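Long-range contact in AimR transcriptional regulator (PDB 5ZVV), which activates transcription of the phage aimX locus as a homodimer, apparently favouring lysis, until the arbitrium peptide converts it to an inactive monomer and lysogeny follows: residues A[111-123]-A[140-154]. Residues are numbered along the deposited sequence; the frame is centred on the assembly and turned at random.
Sequences QEWGKVYSLHRKL and CKIKSAEMLFFSNAM
M147, a selenomethionine, lays its methyl CE over the centre of the W113 six-membered ring, 3.3 Å from the centroid and almost on the ring normal, a CH-pi contact, while SE stands over the five-membered ring in a Met-aromatic contact. Bends at chi2 and chi3 fold the chain back over the indole, and CE also meets the edge of Y117. One turn on, F150 stacks on Y117 as an offset pair, centroids 4.4 Å apart and planes only 12° from parallel, and turns its edge to the face of H120. Selenomethionine M154 lies with CB against the F150 face opposite Y117 and reaches L119 with CE. V116 fits as a knob among M147, F150, S151 and M154, and M147 and M154 enter holes of helix 108-124 in return. The segments 111-123 and 145-154 run parallel, their axes 7° apart; with helix 130-139 between them in sequence, touching L119, L123 and I142, this is consistent with the helical-hairpin architecture of the TPR clan. At the N-terminal end of helix 145-161, E112 reaches across with CG anti to its own nitrogen (chi1 165°). Its OE2 accepts from S144 OG at 2.7 Å and from S144 N at 3.0 Å, the latter on the syn lone pair; OE1 takes K143 N from above the carboxylate plane. S144, the N-cap residue, accepts with OG from M147 N, an arrangement in which the carboxylate would orient the capping hydroxyl. Farther out, E84 of helix 77-88 binds Y117 OH, and F189 meets the F150 ring.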
loop_
_atom_site.group_PDB
_atom_site.type_symbol
_atom_site.label_atom_id
_atom_site.label_comp_id
_atom_site.label_asym_id
_atom_site.label_seq_id
_atom_site.Cartn_x
_atom_site.Cartn_y
_atom_site.Cartn_z
ATOM N N GLN A 111 12.020 5.326 -29.372
ATOM C CA GLN A 111 12.893 4.795 -28.327
ATOM C C GLN A 111 12.237 4.903 -26.958
ATOM O O GLN A 111 12.346 3.989 -26.133
ATOM C CB GLN A 111 14.230 5.535 -28.325
ATOM C CG GLN A 111 15.050 5.372 -29.585
ATOM C CD GLN A 111 16.345 6.161 -29.529
ATOM O OE1 GLN A 111 16.711 6.702 -28.483
ATOM N NE2 GLN A 111 17.044 6.235 -30.657
ATOM N N GLU A 112 11.554 6.018 -26.701
ATOM C CA GLU A 112 10.894 6.224 -25.419
ATOM C C GLU A 112 9.782 5.204 -25.206
ATOM O O GLU A 112 9.684 4.586 -24.137
ATOM C CB GLU A 112 10.359 7.655 -25.361
ATOM C CG GLU A 112 9.359 7.940 -24.268
ATOM C CD GLU A 112 8.885 9.378 -24.313
ATOM O OE1 GLU A 112 9.719 10.262 -24.603
ATOM O OE2 GLU A 112 7.683 9.622 -24.082
ATOM N N TRP A 113 8.933 5.013 -26.220
ATOM C CA TRP A 113 7.903 3.981 -26.144
ATOM C C TRP A 113 8.520 2.609 -25.909
ATOM O O TRP A 113 8.024 1.825 -25.093
ATOM C CB TRP A 113 7.074 3.967 -27.427
ATOM C CG TRP A 113 6.014 5.018 -27.484
ATOM C CD1 TRP A 113 6.195 6.371 -27.456
ATOM C CD2 TRP A 113 4.603 4.802 -27.607
ATOM N NE1 TRP A 113 4.982 7.011 -27.542
ATOM C CE2 TRP A 113 3.989 6.071 -27.637
ATOM C CE3 TRP A 113 3.799 3.659 -27.689
ATOM C CZ2 TRP A 113 2.607 6.229 -27.747
ATOM C CZ3 TRP A 113 2.428 3.818 -27.801
ATOM C CH2 TRP A 113 1.845 5.096 -27.827
ATOM N N GLY A 114 9.607 2.306 -26.620
ATOM C CA GLY A 114 10.242 1.010 -26.463
ATOM C C GLY A 114 10.787 0.798 -25.066
ATOM O O GLY A 114 10.706 -0.303 -24.518
ATOM N N LYS A 115 11.344 1.852 -24.466
ATOM C CA LYS A 115 11.903 1.722 -23.125
ATOM C C LYS A 115 10.805 1.592 -22.080
ATOM O O LYS A 115 10.927 0.797 -21.140
ATOM C CB LYS A 115 12.811 2.915 -22.823
ATOM C CG LYS A 115 14.138 2.862 -23.568
ATOM C CD LYS A 115 14.646 4.247 -23.941
ATOM C CE LYS A 115 15.023 5.066 -22.722
ATOM N NZ LYS A 115 15.490 6.428 -23.102
ATOM N N VAL A 116 9.716 2.350 -22.233
ATOM C CA VAL A 116 8.626 2.275 -21.264
ATOM C C VAL A 116 7.938 0.917 -21.340
ATOM O O VAL A 116 7.676 0.280 -20.314
ATOM C CB VAL A 116 7.631 3.429 -21.475
ATOM C CG1 VAL A 116 6.424 3.261 -20.565
ATOM C CG2 VAL A 116 8.310 4.761 -21.208
ATOM N N TYR A 117 7.638 0.449 -22.555
ATOM C CA TYR A 117 7.022 -0.867 -22.689
ATOM C C TYR A 117 7.986 -1.977 -22.296
ATOM O O TYR A 117 7.554 -3.033 -21.818
ATOM C CB TYR A 117 6.512 -1.074 -24.113
ATOM C CG TYR A 117 5.145 -0.468 -24.338
ATOM C CD1 TYR A 117 4.998 0.886 -24.613
ATOM C CD2 TYR A 117 4.000 -1.248 -24.257
ATOM C CE1 TYR A 117 3.748 1.443 -24.809
ATOM C CE2 TYR A 117 2.747 -0.700 -24.451
ATOM C CZ TYR A 117 2.627 0.645 -24.726
ATOM O OH TYR A 117 1.381 1.186 -24.923
ATOM N N SER A 118 9.288 -1.761 -22.484
ATOM C CA SER A 118 10.269 -2.720 -21.990
ATOM C C SER A 118 10.206 -2.822 -20.471
ATOM O O SER A 118 10.233 -3.927 -19.915
ATOM C CB SER A 118 11.671 -2.322 -22.450
ATOM O OG SER A 118 12.621 -3.300 -22.074
ATOM N N LEU A 119 10.115 -1.676 -19.783
ATOM C CA LEU A 119 9.934 -1.698 -18.333
ATOM C C LEU A 119 8.637 -2.398 -17.952
ATOM O O LEU A 119 8.608 -3.197 -17.008
ATOM C CB LEU A 119 9.951 -0.275 -17.774
ATOM C CG LEU A 119 11.261 0.508 -17.863
ATOM C CD1 LEU A 119 11.080 1.892 -17.267
ATOM C CD2 LEU A 119 12.378 -0.236 -17.159
ATOM N N HIS A 120 7.554 -2.098 -18.673
ATOM C CA HIS A 120 6.268 -2.752 -18.445
ATOM C C HIS A 120 6.404 -4.270 -18.512
ATOM O O HIS A 120 5.907 -4.998 -17.640
ATOM C CB HIS A 120 5.262 -2.242 -19.482
ATOM C CG HIS A 120 3.945 -2.953 -19.467
ATOM N ND1 HIS A 120 3.205 -3.130 -18.319
ATOM C CD2 HIS A 120 3.222 -3.506 -20.470
ATOM C CE1 HIS A 120 2.090 -3.775 -18.611
ATOM N NE2 HIS A 120 2.075 -4.014 -19.909
ATOM N N ARG A 121 7.099 -4.759 -19.540
ATOM C CA ARG A 121 7.253 -6.196 -19.732
ATOM C C ARG A 121 8.160 -6.806 -18.673
ATOM O O ARG A 121 7.915 -7.928 -18.211
ATOM C CB ARG A 121 7.790 -6.472 -21.134
ATOM C CG ARG A 121 6.769 -6.198 -22.223
ATOM C CD ARG A 121 5.651 -7.218 -22.156
ATOM N NE ARG A 121 6.133 -8.544 -22.525
ATOM C CZ ARG A 121 5.677 -9.680 -22.009
ATOM N NH1 ARG A 121 4.729 -9.662 -21.084
ATOM N NH2 ARG A 121 6.185 -10.837 -22.409
ATOM N N LYS A 122 9.216 -6.091 -18.279
ATOM C CA LYS A 122 10.062 -6.581 -17.196
ATOM C C LYS A 122 9.291 -6.664 -15.886
ATOM O O LYS A 122 9.561 -7.544 -15.060
ATOM C CB LYS A 122 11.293 -5.689 -17.042
ATOM C CG LYS A 122 12.291 -5.821 -18.180
ATOM C CD LYS A 122 13.469 -4.879 -17.992
ATOM C CE LYS A 122 14.451 -4.994 -19.143
ATOM N NZ LYS A 122 15.566 -4.015 -19.019
ATOM N N LEU A 123 8.326 -5.764 -15.680
ATOM C CA LEU A 123 7.459 -5.870 -14.513
ATOM C C LEU A 123 6.520 -7.063 -14.635
ATOM O O LEU A 123 6.265 -7.760 -13.647
ATOM C CB LEU A 123 6.664 -4.578 -14.323
ATOM C CG LEU A 123 7.408 -3.381 -13.729
ATOM C CD1 LEU A 123 6.556 -2.125 -13.833
ATOM C CD2 LEU A 123 7.787 -3.648 -12.284
ATOM N N CYS A 140 14.482 7.702 -18.372
ATOM C CA CYS A 140 14.097 7.761 -19.777
ATOM C C CYS A 140 13.830 9.178 -20.270
ATOM O O CYS A 140 13.778 9.381 -21.488
ATOM C CB CYS A 140 12.855 6.899 -20.021
ATOM S SG CYS A 140 13.083 5.125 -19.732
ATOM N N LYS A 141 13.669 10.150 -19.371
ATOM C CA LYS A 141 13.291 11.520 -19.726
ATOM C C LYS A 141 12.062 11.513 -20.635
ATOM O O LYS A 141 12.087 11.972 -21.779
ATOM C CB LYS A 141 14.463 12.267 -20.370
ATOM C CG LYS A 141 15.692 12.377 -19.477
ATOM C CD LYS A 141 16.886 12.967 -20.216
ATOM C CE LYS A 141 16.691 14.443 -20.510
ATOM N NZ LYS A 141 17.883 15.042 -21.178
ATOM N N ILE A 142 10.976 10.963 -20.093
ATOM C CA ILE A 142 9.756 10.748 -20.863
ATOM C C ILE A 142 9.142 12.090 -21.234
ATOM O O ILE A 142 8.880 12.934 -20.368
ATOM C CB ILE A 142 8.771 9.880 -20.065
ATOM C CG1 ILE A 142 9.410 8.525 -19.744
ATOM C CG2 ILE A 142 7.464 9.709 -20.825
ATOM C CD1 ILE A 142 8.613 7.686 -18.779
ATOM N N LYS A 143 8.904 12.289 -22.528
ATOM C CA LYS A 143 8.388 13.547 -23.059
ATOM C C LYS A 143 6.955 13.457 -23.553
ATOM O O LYS A 143 6.155 14.353 -23.275
ATOM C CB LYS A 143 9.272 14.037 -24.212
ATOM C CG LYS A 143 10.764 14.014 -23.937
ATOM C CD LYS A 143 11.186 15.132 -23.006
ATOM C CE LYS A 143 12.696 15.306 -23.026
ATOM N NZ LYS A 143 13.143 16.456 -22.191
ATOM N N SER A 144 6.614 12.405 -24.293
ATOM C CA SER A 144 5.282 12.295 -24.872
ATOM C C SER A 144 4.236 12.117 -23.783
ATOM O O SER A 144 4.477 11.459 -22.767
ATOM C CB SER A 144 5.218 11.116 -25.843
ATOM O OG SER A 144 5.224 9.886 -25.140
ATOM N N ALA A 145 3.062 12.712 -24.003
ATOM C CA ALA A 145 1.962 12.557 -23.058
ATOM C C ALA A 145 1.607 11.086 -22.869
ATOM O O ALA A 145 1.521 10.596 -21.736
ATOM C CB ALA A 145 0.748 13.351 -23.538
ATOM N N GLU A 146 1.427 10.362 -23.980
ATOM C CA GLU A 146 1.039 8.955 -23.928
ATOM C C GLU A 146 1.909 8.170 -22.955
ATOM O O GLU A 146 1.408 7.527 -22.026
ATOM C CB GLU A 146 1.112 8.340 -25.328
ATOM C CG GLU A 146 0.067 8.857 -26.305
ATOM C CD GLU A 146 0.467 10.162 -26.963
ATOM O OE1 GLU A 146 1.632 10.583 -26.798
ATOM O OE2 GLU A 146 -0.385 10.767 -27.648
HETATM N N MSE A 147 3.222 8.231 -23.137
HETATM C CA MSE A 147 4.108 7.467 -22.275
HETATM C C MSE A 147 4.113 8.031 -20.862
HETATM O O MSE A 147 4.149 7.263 -19.897
HETATM C CB MSE A 147 5.516 7.411 -22.860
HETATM C CG MSE A 147 5.640 6.411 -24.013
HETATM SE SE MSE A 147 4.832 4.657 -23.629
HETATM C CE MSE A 147 3.051 4.914 -24.411
ATOM N N LEU A 148 4.028 9.361 -20.738
ATOM C CA LEU A 148 3.834 9.953 -19.417
ATOM C C LEU A 148 2.626 9.333 -18.733
ATOM O O LEU A 148 2.642 9.082 -17.523
ATOM C CB LEU A 148 3.667 11.470 -19.525
ATOM C CG LEU A 148 4.929 12.318 -19.700
ATOM C CD1 LEU A 148 4.556 13.771 -19.969
ATOM C CD2 LEU A 148 5.827 12.206 -18.477
ATOM N N PHE A 149 1.579 9.051 -19.509
ATOM C CA PHE A 149 0.436 8.324 -18.980
ATOM C C PHE A 149 0.814 6.881 -18.666
ATOM O O PHE A 149 0.628 6.410 -17.535
ATOM C CB PHE A 149 -0.718 8.386 -19.986
ATOM C CG PHE A 149 -2.008 7.796 -19.486
ATOM C CD1 PHE A 149 -2.248 6.434 -19.575
ATOM C CD2 PHE A 149 -2.993 8.609 -18.954
ATOM C CE1 PHE A 149 -3.437 5.893 -19.125
ATOM C CE2 PHE A 149 -4.187 8.074 -18.505
ATOM C CZ PHE A 149 -4.406 6.711 -18.590
ATOM N N PHE A 150 1.392 6.177 -19.645
ATOM C CA PHE A 150 1.526 4.729 -19.518
ATOM C C PHE A 150 2.583 4.346 -18.495
ATOM O O PHE A 150 2.438 3.324 -17.813
ATOM C CB PHE A 150 1.845 4.097 -20.874
ATOM C CG PHE A 150 1.729 2.599 -20.881
ATOM C CD1 PHE A 150 0.484 1.989 -20.882
ATOM C CD2 PHE A 150 2.861 1.801 -20.875
ATOM C CE1 PHE A 150 0.370 0.612 -20.882
ATOM C CE2 PHE A 150 2.756 0.424 -20.877
ATOM C CZ PHE A 150 1.506 -0.172 -20.879
ATOM N N SER A 151 3.642 5.145 -18.361
ATOM C CA SER A 151 4.632 4.877 -17.325
ATOM C C SER A 151 4.021 4.925 -15.932
ATOM O O SER A 151 4.627 4.415 -14.984
ATOM C CB SER A 151 5.791 5.870 -17.424
ATOM O OG SER A 151 5.344 7.198 -17.231
ATOM N N ASN A 152 2.836 5.522 -15.785
ATOM C CA ASN A 152 2.112 5.463 -14.523
ATOM C C ASN A 152 1.038 4.384 -14.515
ATOM O O ASN A 152 0.922 3.639 -13.536
ATOM C CB ASN A 152 1.488 6.826 -14.211
ATOM C CG ASN A 152 2.520 7.840 -13.760
ATOM O OD1 ASN A 152 2.997 7.788 -12.628
ATOM N ND2 ASN A 152 2.877 8.762 -14.646
ATOM N N ALA A 153 0.266 4.269 -15.600
ATOM C CA ALA A 153 -0.787 3.261 -15.664
ATOM C C ALA A 153 -0.227 1.848 -15.549
ATOM O O ALA A 153 -0.880 0.966 -14.978
ATOM C CB ALA A 153 -1.579 3.414 -16.963
HETATM N N MSE A 154 0.973 1.617 -16.070
HETATM C CA MSE A 154 1.598 0.297 -16.024
HETATM C C MSE A 154 1.908 -0.126 -14.595
HETATM O O MSE A 154 2.015 -1.315 -14.302
HETATM C CB MSE A 154 2.880 0.280 -16.856
HETATM C CG MSE A 154 4.047 0.991 -16.198
HETATM SE SE MSE A 154 5.630 0.996 -17.331
HETATM C CE MSE A 154 6.966 1.581 -16.031
HETATM O O HOH W 1 12.243 10.637 -24.348
HETATM O O HOH W 2 3.835 9.316 -28.695
HETATM O O HOH W 3 3.329 -3.175 -15.447
#